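Long-range contacts in DNA polymerase (PDB 1XHX), which copies viral DNA by protein-primed, strand-displacing synthesis with high processivity and carries a 3'-5' exonuclease domain for proofreading: residues A[214-219]-A[421-426]; A[285-290]-A[347-352]; A[302-307]-A[314-319]; A[501-506]-A[524-529]. The protein carries 2 engineered substitutions. All blocks are in the same frame, centred on the assembly; numbering follows the deposited sequence.

Contact 1 of 4, residues A[214-219]-A[421-426]; sequences LSLGLD and TKDPVY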
loop_
_atom_site.group_PDB
_atom_site.type_symbol
_atom_site.label_atom_id
_atom_site.label_comp_id
_atom_site.label_asym_id
_atom_site.label_seq_id
_atom_site.Cartn_x
_atom_site.Cartn_y
_atom_site.Cartn_z
ATOM N N LEU A 214 20.072 -8.780 -11.011
ATOM C CA LEU A 214 21.161 -7.842 -11.230
ATOM C C LEU A 214 22.130 -7.816 -10.052
ATOM O O LEU A 214 21.765 -8.151 -8.926
ATOM C CB LEU A 214 20.601 -6.436 -11.470
ATOM C CG LEU A 214 19.565 -6.264 -12.584
ATOM C CD1 LEU A 214 19.179 -4.796 -12.672
ATOM C CD2 LEU A 214 20.118 -6.751 -13.917
ATOM N N SER A 215 23.369 -7.421 -10.322
ATOM C CA SER A 215 24.377 -7.329 -9.279
ATOM C C SER A 215 23.985 -6.156 -8.393
ATOM O O SER A 215 23.599 -5.100 -8.894
ATOM C CB SER A 215 25.751 -7.074 -9.891
ATOM O OG SER A 215 25.770 -5.834 -10.571
ATOM N N LEU A 216 24.082 -6.348 -7.081
ATOM C CA LEU A 216 23.724 -5.318 -6.109
ATOM C C LEU A 216 24.225 -3.918 -6.461
ATOM O O LEU A 216 23.541 -2.931 -6.196
ATOM C CB LEU A 216 24.235 -5.715 -4.724
ATOM C CG LEU A 216 23.753 -7.085 -4.232
ATOM C CD1 LEU A 216 24.399 -7.395 -2.894
ATOM C CD2 LEU A 216 22.235 -7.099 -4.113
ATOM N N GLY A 217 25.413 -3.834 -7.052
ATOM C CA GLY A 217 25.959 -2.541 -7.430
ATOM C C GLY A 217 25.160 -1.897 -8.551
ATOM O O GLY A 217 24.859 -0.702 -8.513
ATOM N N LEU A 218 24.816 -2.701 -9.552
ATOM C CA LEU A 218 24.044 -2.238 -10.699
ATOM C C LEU A 218 22.638 -1.849 -10.241
ATOM O O LEU A 218 22.086 -0.823 -10.653
ATOM C CB LEU A 218 23.956 -3.361 -11.734
ATOM C CG LEU A 218 24.034 -2.989 -13.212
ATOM C CD1 LEU A 218 25.373 -2.314 -13.498
ATOM C CD2 LEU A 218 23.876 -4.248 -14.057
ATOM N N ASP A 219 22.065 -2.685 -9.383
ATOM C CA ASP A 219 20.732 -2.457 -8.859
ATOM C C ASP A 219 20.679 -1.189 -8.018
ATOM O O ASP A 219 19.659 -0.497 -7.975
ATOM C CB ASP A 219 20.292 -3.659 -8.023
ATOM C CG ASP A 219 18.951 -3.445 -7.366
ATOM O OD1 ASP A 219 18.905 -2.763 -6.319
ATOM O OD2 ASP A 219 17.941 -3.945 -7.904
ATOM N N THR A 421 20.080 -9.385 3.111
ATOM C CA THR A 421 19.881 -9.017 1.714
ATOM C C THR A 421 18.973 -9.962 0.930
ATOM O O THR A 421 19.217 -11.166 0.871
ATOM C CB THR A 421 21.234 -8.925 0.985
ATOM O OG1 THR A 421 22.105 -8.052 1.714
ATOM C CG2 THR A 421 21.049 -8.384 -0.426
ATOM N N LYS A 422 17.932 -9.399 0.322
ATOM C CA LYS A 422 16.984 -10.170 -0.476
ATOM C C LYS A 422 17.116 -9.753 -1.931
ATOM O O LYS A 422 16.446 -8.825 -2.380
ATOM C CB LYS A 422 15.558 -9.909 0.005
ATOM C CG LYS A 422 14.494 -10.639 -0.791
ATOM C CD LYS A 422 13.115 -10.420 -0.193
ATOM C CE LYS A 422 12.065 -11.270 -0.895
ATOM N NZ LYS A 422 10.722 -11.139 -0.260
ATOM N N ASP A 423 17.986 -10.443 -2.659
ATOM C CA ASP A 423 18.233 -10.145 -4.064
ATOM C C ASP A 423 16.981 -9.712 -4.833
ATOM O O ASP A 423 15.914 -10.308 -4.697
ATOM C CB ASP A 423 18.893 -11.350 -4.729
ATOM C CG ASP A 423 20.211 -11.719 -4.065
ATOM O OD1 ASP A 423 21.075 -10.826 -3.917
ATOM O OD2 ASP A 423 20.384 -12.899 -3.691
ATOM N N PRO A 424 17.115 -8.656 -5.658
ATOM C CA PRO A 424 16.097 -8.020 -6.503
ATOM C C PRO A 424 15.340 -8.864 -7.526
ATOM O O PRO A 424 15.827 -9.884 -8.014
ATOM C CB PRO A 424 16.874 -6.898 -7.193
ATOM C CG PRO A 424 17.962 -6.587 -6.229
ATOM C CD PRO A 424 18.402 -7.954 -5.803
ATOM N N VAL A 425 14.136 -8.397 -7.845
ATOM C CA VAL A 425 13.277 -9.025 -8.839
ATOM C C VAL A 425 13.739 -8.433 -10.175
ATOM O O VAL A 425 14.361 -9.124 -10.986
ATOM C CB VAL A 425 11.790 -8.668 -8.598
ATOM C CG1 VAL A 425 10.914 -9.286 -9.666
ATOM C CG2 VAL A 425 11.358 -9.152 -7.233
ATOM N N TYR A 426 13.440 -7.148 -10.383
ATOM C CA TYR A 426 13.843 -6.425 -11.596
ATOM C C TYR A 426 13.493 -4.936 -11.455
ATOM O O TYR A 426 12.474 -4.466 -11.954
ATOM C CB TYR A 426 13.181 -7.038 -12.855
ATOM C CG TYR A 426 13.866 -6.559 -14.115
ATOM C CD1 TYR A 426 15.182 -6.932 -14.395
ATOM C CD2 TYR A 426 13.200 -5.705 -15.008
ATOM C CE1 TYR A 426 15.823 -6.455 -15.532
ATOM C CE2 TYR A 426 13.853 -5.211 -16.137
ATOM C CZ TYR A 426 15.166 -5.589 -16.392
ATOM O OH TYR A 426 15.813 -5.097 -17.506
HETATM O O HOH W 1 16.832 -8.358 -10.788
#
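Asp219 sets its carboxylate against CB and CG of the buried Pro424, and the two side chains meet at a slant. The nearest atoms are Asp219 OD2 and Pro424 CG, 3.1 Å apart, with Pro424 CB at 3.2 Å from the same oxygen. The oxygen therefore sits against CH groups of the proline and gains at most a weak electrostatic attraction there. Its firm partner is Thr427 OG1, just beyond Tyr426 at the start of helix 427-447, which accounts for the polar end of this buried acid. CG of Asp219 stands opposite its own backbone N (chi1 176°), and this throws the carboxylate outward from helix 216-223 to the proline. That helix begins beside the contact: Ser215 is its N-cap, and Ser215 OG accepts a weak bond from Leu218 N at 3.4 Å. It belongs to the region implicated in DNA binding, in coordinating synthesis with degradation and in contact with the primer terminal protein. Residues 421-426 form the loop that follows TPR2 and leads into helix 427-447. On the exposed flank, Leu216 sends CD2 tip to tip toward Thr421 CG2, 4.1 Å away. The same methyl lies 4.3 Å from Pro424 CD, while the side chain of Asp423 passes it at about a right angle. At the other end a water spans the two backbones: it donates to Val425 O at 2.6 Å and accepts only weakly from Leu214 N at 3.3 Å. Pro397 from another loop packs on both Asp219 and Pro424.

Contact 2 of 4, residues A[285-290]-A[347-352]; sequences IQHIRC and YISGLK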
loop_
_atom_site.group_PDB
_atom_site.type_symbol
_atom_site.label_atom_id
_atom_site.label_comp_id
_atom_site.label_asym_id
_atom_site.label_seq_id
_atom_site.Cartn_x
_atom_site.Cartn_y
_atom_site.Cartn_z
ATOM N N ILE A 285 18.744 4.780 -18.588
ATOM C CA ILE A 285 18.806 5.605 -17.393
ATOM C C ILE A 285 20.115 6.366 -17.526
ATOM O O ILE A 285 21.172 5.768 -17.717
ATOM C CB ILE A 285 18.819 4.768 -16.112
ATOM C CG1 ILE A 285 17.463 4.092 -15.929
ATOM C CG2 ILE A 285 19.108 5.655 -14.917
ATOM C CD1 ILE A 285 17.404 3.096 -14.778
ATOM N N GLN A 286 20.038 7.687 -17.442
ATOM C CA GLN A 286 21.212 8.533 -17.579
ATOM C C GLN A 286 21.637 9.184 -16.266
ATOM O O GLN A 286 20.822 9.757 -15.564
ATOM C CB GLN A 286 20.933 9.626 -18.618
ATOM C CG GLN A 286 22.064 10.628 -18.820
ATOM C CD GLN A 286 23.178 10.100 -19.716
ATOM O OE1 GLN A 286 22.965 9.817 -20.903
ATOM N NE2 GLN A 286 24.439 9.885 -19.345
ATOM N N HIS A 287 22.901 9.070 -15.973
ATOM C CA HIS A 287 23.512 9.694 -14.814
ATOM C C HIS A 287 23.916 11.057 -15.327
ATOM O O HIS A 287 24.772 11.140 -16.195
ATOM C CB HIS A 287 24.728 8.921 -14.333
ATOM C CG HIS A 287 25.301 9.473 -13.007
ATOM N ND1 HIS A 287 24.545 10.073 -12.025
ATOM C CD2 HIS A 287 26.577 9.472 -12.552
ATOM C CE1 HIS A 287 25.330 10.420 -11.016
ATOM N NE2 HIS A 287 26.564 10.065 -11.312
ATOM N N ILE A 288 23.318 12.116 -14.805
ATOM C CA ILE A 288 23.617 13.450 -15.292
ATOM C C ILE A 288 23.885 14.392 -14.131
ATOM O O ILE A 288 23.363 14.186 -13.023
ATOM C CB ILE A 288 22.423 13.973 -16.135
ATOM C CG1 ILE A 288 22.662 15.422 -16.608
ATOM C CG2 ILE A 288 21.120 13.867 -15.339
ATOM C CD1 ILE A 288 21.534 15.964 -17.462
ATOM N N ARG A 289 24.691 15.417 -14.383
ATOM C CA ARG A 289 25.001 16.428 -13.376
ATOM C C ARG A 289 24.720 17.754 -14.040
ATOM O O ARG A 289 25.130 17.982 -15.180
ATOM C CB ARG A 289 26.467 16.370 -12.944
ATOM C CG ARG A 289 26.686 15.667 -11.615
ATOM C CD ARG A 289 28.164 15.382 -11.381
ATOM N NE ARG A 289 28.347 14.224 -10.511
ATOM C CZ ARG A 289 29.493 13.564 -10.368
ATOM N NH1 ARG A 289 30.572 13.949 -11.039
ATOM N NH2 ARG A 289 29.556 12.510 -9.562
ATOM N N CYS A 290 24.017 18.631 -13.336
ATOM C CA CYS A 290 23.685 19.916 -13.918
ATOM C C CYS A 290 22.970 20.851 -12.963
ATOM O O CYS A 290 22.669 20.506 -11.816
ATOM C CB CYS A 290 22.773 19.715 -15.138
ATOM S SG CYS A 290 21.122 19.079 -14.721
ATOM N N TYR A 347 26.994 14.765 -18.901
ATOM C CA TYR A 347 26.489 13.397 -18.984
ATOM C C TYR A 347 27.620 12.457 -18.565
ATOM O O TYR A 347 28.639 12.332 -19.245
ATOM C CB TYR A 347 26.015 13.067 -20.405
ATOM C CG TYR A 347 24.887 13.951 -20.903
ATOM C CD1 TYR A 347 25.150 15.074 -21.685
ATOM C CD2 TYR A 347 23.556 13.673 -20.575
ATOM C CE1 TYR A 347 24.123 15.899 -22.136
ATOM C CE2 TYR A 347 22.514 14.495 -21.021
ATOM C CZ TYR A 347 22.810 15.606 -21.801
ATOM O OH TYR A 347 21.803 16.425 -22.252
ATOM N N ILE A 348 27.428 11.803 -17.430
ATOM C CA ILE A 348 28.423 10.901 -16.873
ATOM C C ILE A 348 28.388 9.496 -17.479
ATOM O O ILE A 348 29.262 9.136 -18.269
ATOM C CB ILE A 348 28.244 10.832 -15.341
ATOM C CG1 ILE A 348 28.351 12.251 -14.770
ATOM C CG2 ILE A 348 29.278 9.904 -14.720
ATOM C CD1 ILE A 348 27.868 12.394 -13.348
ATOM N N SER A 349 27.380 8.709 -17.110
ATOM C CA SER A 349 27.242 7.344 -17.614
ATOM C C SER A 349 25.770 6.932 -17.640
ATOM O O SER A 349 24.879 7.777 -17.578
ATOM C CB SER A 349 28.006 6.378 -16.716
ATOM O OG SER A 349 27.446 6.375 -15.412
ATOM N N GLY A 350 25.520 5.630 -17.724
ATOM C CA GLY A 350 24.152 5.161 -17.746
ATOM C C GLY A 350 23.986 3.696 -18.086
ATOM O O GLY A 350 24.961 2.945 -18.168
ATOM N N LEU A 351 22.735 3.296 -18.290
ATOM C CA LEU A 351 22.398 1.922 -18.624
ATOM C C LEU A 351 21.331 1.867 -19.718
ATOM O O LEU A 351 20.351 2.612 -19.676
ATOM C CB LEU A 351 21.887 1.198 -17.374
ATOM C CG LEU A 351 22.828 1.109 -16.171
ATOM C CD1 LEU A 351 22.096 0.542 -14.963
ATOM C CD2 LEU A 351 24.018 0.238 -16.534
ATOM N N LYS A 352 21.528 0.988 -20.696
ATOM C CA LYS A 352 20.567 0.813 -21.786
ATOM C C LYS A 352 19.797 -0.478 -21.544
ATOM O O LYS A 352 20.295 -1.392 -20.886
ATOM C CB LYS A 352 21.274 0.689 -23.137
ATOM C CG LYS A 352 22.080 1.883 -23.557
ATOM C CD LYS A 352 22.563 1.724 -24.988
ATOM C CE LYS A 352 23.446 0.497 -25.163
ATOM N NZ LYS A 352 23.864 0.364 -26.587
#
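The terminal methyl of Ile348 touches two flat groups of the facing strand, the His287 ring and the Arg289 guanidinium, which lie roughly at right angles about it. CD1 stands over one face of the His287 imidazole, a CH-pi contact of 3.6 Å to the ring centroid, offset toward the rim. The same CD1 lies over a face of the guanidinium, 3.4 Å from Arg289 NE. Arg289 reaches past the isoleucine to a salt bridge with Asp325, and the His287 ring stacks on Trp327. On the sheet face that carries Gln286, Ile288 and Tyr347, the glutamine meets the tyrosine ring at its edge, amide and ring planes 71° apart; a bend at chi2 (80°) brings the amide back against that edge, and NE2 bonds to Gly273 O. Ile288 runs alongside the tyrosine, CD1 4.0 Å from CE2. The strands are antiparallel, and a beta bulge at Ile348 and Ser349 sets both opposite His287: His287 N donates to Ser349 O at 2.9 Å, and Ile348 N to His287 O at 3.0 Å. The pairing lies in the TPR1 insertion, where strand 283-294 runs between strands 324-329 and 340-356, and strand 267-272 pairs antiparallel with 340-356.

Contact 3 of 4, residues A[302-307]-A[314-319]; sequences IQIKRS and EYLKSS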
loop_
_atom_site.group_PDB
_atom_site.type_symbol
_atom_site.label_atom_id
_atom_site.label_comp_id
_atom_site.label_asym_id
_atom_site.label_seq_id
_atom_site.Cartn_x
_atom_site.Cartn_y
_atom_site.Cartn_z
ATOM N N ILE A 302 11.160 17.913 -10.919
ATOM C CA ILE A 302 12.370 17.348 -10.323
ATOM C C ILE A 302 12.313 17.349 -8.802
ATOM O O ILE A 302 12.067 18.382 -8.173
ATOM C CB ILE A 302 13.639 18.127 -10.733
ATOM C CG1 ILE A 302 13.771 18.158 -12.255
ATOM C CG2 ILE A 302 14.879 17.474 -10.105
ATOM C CD1 ILE A 302 14.850 19.111 -12.748
ATOM N N GLN A 303 12.547 16.179 -8.218
ATOM C CA GLN A 303 12.548 16.037 -6.772
ATOM C C GLN A 303 13.895 15.440 -6.395
ATOM O O GLN A 303 14.290 14.409 -6.933
ATOM C CB GLN A 303 11.425 15.095 -6.335
ATOM C CG GLN A 303 11.045 15.204 -4.872
ATOM C CD GLN A 303 10.097 14.102 -4.428
ATOM O OE1 GLN A 303 9.125 13.791 -5.112
ATOM N NE2 GLN A 303 10.374 13.514 -3.269
ATOM N N ILE A 304 14.619 16.094 -5.496
ATOM C CA ILE A 304 15.908 15.564 -5.067
ATOM C C ILE A 304 15.668 14.606 -3.908
ATOM O O ILE A 304 14.969 14.945 -2.951
ATOM C CB ILE A 304 16.863 16.681 -4.610
ATOM C CG1 ILE A 304 17.188 17.599 -5.790
ATOM C CG2 ILE A 304 18.126 16.075 -4.031
ATOM C CD1 ILE A 304 17.754 16.889 -7.001
ATOM N N LYS A 305 16.237 13.409 -4.011
ATOM C CA LYS A 305 16.081 12.384 -2.982
ATOM C C LYS A 305 16.023 12.969 -1.579
ATOM O O LYS A 305 16.787 13.875 -1.244
ATOM C CB LYS A 305 17.233 11.385 -3.055
ATOM C CG LYS A 305 17.310 10.619 -4.354
ATOM C CD LYS A 305 18.541 9.739 -4.377
ATOM C CE LYS A 305 18.702 9.059 -5.719
ATOM N NZ LYS A 305 19.998 8.343 -5.784
ATOM N N ARG A 306 15.115 12.435 -0.766
ATOM C CA ARG A 306 14.938 12.889 0.608
ATOM C C ARG A 306 16.241 12.829 1.407
ATOM O O ARG A 306 17.112 11.997 1.143
ATOM C CB ARG A 306 13.865 12.049 1.312
ATOM C CG ARG A 306 12.565 11.909 0.544
ATOM C CD ARG A 306 11.569 11.067 1.327
ATOM N NE ARG A 306 10.333 10.805 0.593
ATOM C CZ ARG A 306 9.323 10.075 1.064
ATOM N NH1 ARG A 306 9.394 9.530 2.271
ATOM N NH2 ARG A 306 8.238 9.887 0.324
ATOM N N SER A 307 16.352 13.734 2.378
ATOM C CA SER A 307 17.479 13.853 3.267
ATOM C C SER A 307 18.803 14.354 2.587
ATOM O O SER A 307 19.725 14.742 3.292
ATOM C CB SER A 307 17.714 12.543 3.994
ATOM O OG SER A 307 17.767 11.446 3.096
ATOM N N GLU A 314 9.256 17.804 -1.993
ATOM C CA GLU A 314 8.940 19.037 -2.701
ATOM C C GLU A 314 9.591 19.043 -4.076
ATOM O O GLU A 314 10.660 18.467 -4.265
ATOM C CB GLU A 314 9.430 20.252 -1.910
ATOM C CG GLU A 314 9.013 21.581 -2.510
ATOM C CD GLU A 314 9.725 22.755 -1.876
ATOM O OE1 GLU A 314 10.975 22.785 -1.919
ATOM O OE2 GLU A 314 9.033 23.648 -1.342
ATOM N N TYR A 315 8.938 19.688 -5.038
ATOM C CA TYR A 315 9.476 19.773 -6.388
ATOM C C TYR A 315 10.184 21.113 -6.586
ATOM O O TYR A 315 9.595 22.184 -6.415
ATOM C CB TYR A 315 8.361 19.564 -7.419
ATOM C CG TYR A 315 7.805 18.141 -7.348
ATOM C CD1 TYR A 315 6.747 17.807 -6.499
ATOM C CD2 TYR A 315 8.397 17.120 -8.091
ATOM C CE1 TYR A 315 6.303 16.504 -6.417
ATOM C CE2 TYR A 315 7.964 15.813 -8.013
ATOM C CZ TYR A 315 6.917 15.507 -7.162
ATOM O OH TYR A 315 6.480 14.193 -7.053
ATOM N N LEU A 316 11.464 21.023 -6.940
ATOM C CA LEU A 316 12.339 22.173 -7.137
ATOM C C LEU A 316 12.106 23.067 -8.356
ATOM O O LEU A 316 11.883 22.591 -9.471
ATOM C CB LEU A 316 13.788 21.686 -7.151
ATOM C CG LEU A 316 14.177 20.818 -5.951
ATOM C CD1 LEU A 316 15.605 20.336 -6.106
ATOM C CD2 LEU A 316 14.023 21.617 -4.666
ATOM N N LYS A 317 12.183 24.377 -8.132
ATOM C CA LYS A 317 12.014 25.346 -9.208
ATOM C C LYS A 317 13.382 25.625 -9.826
ATOM O O LYS A 317 13.490 26.064 -10.972
ATOM C CB LYS A 317 11.403 26.642 -8.668
ATOM C CG LYS A 317 10.004 26.470 -8.086
ATOM C CD LYS A 317 9.408 27.801 -7.630
ATOM C CE LYS A 317 8.006 27.623 -7.055
ATOM N NZ LYS A 317 7.398 28.920 -6.644
ATOM N N SER A 318 14.430 25.363 -9.056
ATOM C CA SER A 318 15.793 25.564 -9.529
ATOM C C SER A 318 16.751 24.894 -8.564
ATOM O O SER A 318 16.418 24.688 -7.395
ATOM C CB SER A 318 16.125 27.057 -9.630
ATOM O OG SER A 318 16.933 27.478 -8.545
ATOM N N SER A 319 17.934 24.550 -9.065
ATOM C CA SER A 319 18.962 23.910 -8.256
ATOM C C SER A 319 19.540 24.919 -7.261
ATOM O O SER A 319 20.399 24.590 -6.435
ATOM C CB SER A 319 20.059 23.338 -9.164
ATOM O OG SER A 319 20.361 24.224 -10.233
HETATM O O HOH W 2 13.330 17.619 -3.778
#
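Leu316, Gln303 and Ile302 bury the most surface here, and the one direct backbone bond joins two of them: Leu316 N donates to Ile302 O at 3.0 Å, almost in line with the carbonyl (C=O...N angle 174°). The same oxygen takes a CA-H...O contact from Tyr315 CA at 3.4 Å. CB and CG of Leu316 also lie against Ile302 O, each 3.9 Å from it. Gln303 runs out extended, with CG opposite its backbone N (chi1 -162°), and crosses the Tyr315 side chain at a slant, its amide plane 83° from the ring plane. Its CG rests 3.3 Å from Glu314 O, and NE2 makes a weak bond to Gly312 O. A water closes the gap further along: it accepts from Ile304 N at 2.6 Å and donates to Glu314 O at 2.8 Å. The two segments are thus the legs of a long loop within the polymerase's TPR1 insertion, held by one direct bond and one bridged by water. Tyr315 meets Phe230 and comes near Arg438, a residue probably involved in template-primer binding. Tyr340 OH bonds Ile302 N and Leu316 O, while Phe292 of strand 283-294 packs on both of these side chains.

Contact 4 of 4, residues A[501-506]-A[524-529]; sequences IQDIYM and IKFSVK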
loop_
_atom_site.group_PDB
_atom_site.type_symbol
_atom_site.label_atom_id
_atom_site.label_comp_id
_atom_site.label_asym_id
_atom_site.label_seq_id
_atom_site.Cartn_x
_atom_site.Cartn_y
_atom_site.Cartn_z
ATOM N N ILE A 501 -10.352 19.650 1.634
ATOM C CA ILE A 501 -11.780 19.429 1.851
ATOM C C ILE A 501 -12.581 19.958 0.667
ATOM O O ILE A 501 -12.176 20.923 0.020
ATOM C CB ILE A 501 -12.293 20.124 3.146
ATOM C CG1 ILE A 501 -12.070 21.635 3.061
ATOM C CG2 ILE A 501 -11.573 19.562 4.364
ATOM C CD1 ILE A 501 -12.615 22.414 4.258
ATOM N N GLN A 502 -13.717 19.323 0.390
ATOM C CA GLN A 502 -14.577 19.725 -0.718
ATOM C C GLN A 502 -16.051 19.491 -0.390
ATOM O O GLN A 502 -16.383 18.684 0.478
ATOM C CB GLN A 502 -14.267 18.946 -1.998
ATOM C CG GLN A 502 -12.793 18.765 -2.342
ATOM C CD GLN A 502 -12.577 17.741 -3.455
ATOM O OE1 GLN A 502 -13.114 16.643 -3.427
ATOM N NE2 GLN A 502 -11.807 17.916 -4.515
ATOM N N ASP A 503 -16.929 20.197 -1.067
ATOM C CA ASP A 503 -18.373 20.059 -0.962
ATOM C C ASP A 503 -18.773 19.527 -2.327
ATOM O O ASP A 503 -18.943 20.288 -3.275
ATOM C CB ASP A 503 -19.068 21.407 -0.713
ATOM C CG ASP A 503 -19.141 21.772 0.762
ATOM O OD1 ASP A 503 -19.203 20.852 1.609
ATOM O OD2 ASP A 503 -19.160 22.981 1.075
ATOM N N ILE A 504 -18.902 18.211 -2.426
ATOM C CA ILE A 504 -19.228 17.553 -3.686
ATOM C C ILE A 504 -20.708 17.563 -4.063
ATOM O O ILE A 504 -21.574 17.289 -3.231
ATOM C CB ILE A 504 -18.761 16.082 -3.646
ATOM C CG1 ILE A 504 -17.317 16.009 -3.149
ATOM C CG2 ILE A 504 -18.906 15.422 -5.016
ATOM C CD1 ILE A 504 -16.296 16.564 -4.120
ATOM N N TYR A 505 -20.996 17.877 -5.323
ATOM C CA TYR A 505 -22.370 17.859 -5.805
ATOM C C TYR A 505 -22.800 16.395 -5.869
ATOM O O TYR A 505 -22.125 15.585 -6.506
ATOM C CB TYR A 505 -22.473 18.442 -7.215
ATOM C CG TYR A 505 -22.301 19.935 -7.312
ATOM C CD1 TYR A 505 -21.089 20.493 -7.727
ATOM C CD2 TYR A 505 -23.360 20.798 -7.013
ATOM C CE1 TYR A 505 -20.935 21.870 -7.843
ATOM C CE2 TYR A 505 -23.217 22.174 -7.124
ATOM C CZ TYR A 505 -22.003 22.705 -7.539
ATOM O OH TYR A 505 -21.853 24.069 -7.629
ATOM N N MET A 506 -23.914 16.057 -5.223
ATOM C CA MET A 506 -24.413 14.682 -5.229
ATOM C C MET A 506 -25.866 14.629 -5.710
ATOM O O MET A 506 -26.655 15.537 -5.442
ATOM C CB MET A 506 -24.333 14.081 -3.818
ATOM C CG MET A 506 -22.951 14.101 -3.169
ATOM S SD MET A 506 -21.730 13.082 -4.030
ATOM C CE MET A 506 -22.269 11.412 -3.561
ATOM N N ILE A 524 -25.229 18.103 -1.246
ATOM C CA ILE A 524 -23.846 18.538 -1.216
ATOM C C ILE A 524 -23.175 17.678 -0.152
ATOM O O ILE A 524 -23.520 17.756 1.031
ATOM C CB ILE A 524 -23.724 20.031 -0.838
ATOM C CG1 ILE A 524 -24.339 20.899 -1.939
ATOM C CG2 ILE A 524 -22.261 20.404 -0.625
ATOM C CD1 ILE A 524 -23.627 20.806 -3.270
ATOM N N LYS A 525 -22.239 16.838 -0.584
ATOM C CA LYS A 525 -21.529 15.952 0.326
ATOM C C LYS A 525 -20.186 16.527 0.736
ATOM O O LYS A 525 -19.311 16.734 -0.101
ATOM C CB LYS A 525 -21.314 14.587 -0.322
ATOM C CG LYS A 525 -20.362 13.675 0.439
ATOM C CD LYS A 525 -20.013 12.469 -0.413
ATOM C CE LYS A 525 -18.873 11.665 0.180
ATOM N NZ LYS A 525 -18.474 10.563 -0.742
ATOM N N PHE A 526 -20.033 16.774 2.031
ATOM C CA PHE A 526 -18.792 17.308 2.569
ATOM C C PHE A 526 -17.759 16.178 2.597
ATOM O O PHE A 526 -18.037 15.094 3.114
ATOM C CB PHE A 526 -19.031 17.837 3.984
ATOM C CG PHE A 526 -17.843 18.526 4.580
ATOM C CD1 PHE A 526 -17.482 19.798 4.163
ATOM C CD2 PHE A 526 -17.085 17.903 5.561
ATOM C CE1 PHE A 526 -16.379 20.444 4.717
ATOM C CE2 PHE A 526 -15.985 18.540 6.120
ATOM C CZ PHE A 526 -15.631 19.814 5.697
ATOM N N SER A 527 -16.576 16.423 2.037
ATOM C CA SER A 527 -15.532 15.402 2.009
ATOM C C SER A 527 -14.200 15.906 2.554
ATOM O O SER A 527 -13.715 16.966 2.150
ATOM C CB SER A 527 -15.341 14.885 0.587
ATOM O OG SER A 527 -14.400 13.833 0.569
ATOM N N VAL A 528 -13.611 15.137 3.467
ATOM C CA VAL A 528 -12.339 15.503 4.087
ATOM C C VAL A 528 -11.249 14.482 3.796
ATOM O O VAL A 528 -11.433 13.290 4.033
ATOM C CB VAL A 528 -12.472 15.593 5.623
ATOM C CG1 VAL A 528 -11.204 16.179 6.221
ATOM C CG2 VAL A 528 -13.677 16.422 5.997
ATOM N N LYS A 529 -10.113 14.951 3.288
ATOM C CA LYS A 529 -8.985 14.069 3.000
ATOM C C LYS A 529 -7.756 14.598 3.715
ATOM O O LYS A 529 -7.328 15.728 3.490
ATOM C CB LYS A 529 -8.701 13.995 1.495
ATOM C CG LYS A 529 -9.857 13.475 0.672
ATOM C CD LYS A 529 -10.263 12.083 1.102
ATOM C CE LYS A 529 -11.499 11.636 0.349
ATOM N NZ LYS A 529 -12.063 10.371 0.901
HETATM O O HOH W 3 -12.719 14.000 -1.989
#
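Two antiparallel strands of the palm, 499-509 and 523-530, pair here close to the polymerization site, in a sheet that also takes in strand 491-496. Two hydrogen-bonded pairs carry the register. Gln502 and Ser527 exchange bonds (Gln502 N to Ser527 O 2.9 Å, Ser527 N to Gln502 O 2.8 Å), and Ile504 and Lys525 do the same, though Ile504 N approaches Lys525 O tilted 34° from the carbonyl plane. Asp503 OD1 lies in the plane of the Phe526 ring at its edge, 3.3 Å from CD1, with carboxylate and ring 57° apart. OD2 forms a salt bridge with Arg491. Ile524 meets Asp503 at about a right angle, CG2 3.3 Å from Asp503 CB, and sends CD1 to within 3.8 Å of Tyr505 CD2; Tyr505 OH bonds to Glu244. Ile501 and Val528 stand side by side. Bends at chi2 (-64°) and chi3 fold Met506 back along the Lys525 chain, which it meets at a slant, CG 3.3 Å from Lys525 CB. A water links Gln502 OE1 (3.0 Å) to Ser527 OG (3.1 Å), and Gln502 NE2 bonds Tyr494 OH. Lys529 stabilizes the primer terminus during polymerization. With Arg491 on one oxygen and the electropositive ring edge on the other, the buried Asp503 probably stays ionised, and its charge is met within the sheet.

How the contacts relate
Contact 2 lies on the same side of the chain's centre as contacts 1 and 3, its centre about 19 and 18 Å from theirs. Contact 4 is remote, its centre about 32 Å from that of contact 3 and 45 Å from those of contacts 1 and 2. Along the chain 285-290 and 347-352 enclose contact 3 and are themselves enclosed by 214-219 and 421-426; contact 4 comes afterwards. Contacts 1 and 2 touch through Leu218 CD1 and Leu351 CD2, 4.2 Å apart. Strand 283-294 carries one segment of contact 2, and the loop after it holds contact 3. Contact 1 joins the 192-229 region to the loop after TPR2, contacts 2 and 3 hold TPR1 together internally, and contact 4 builds a separate palm sheet.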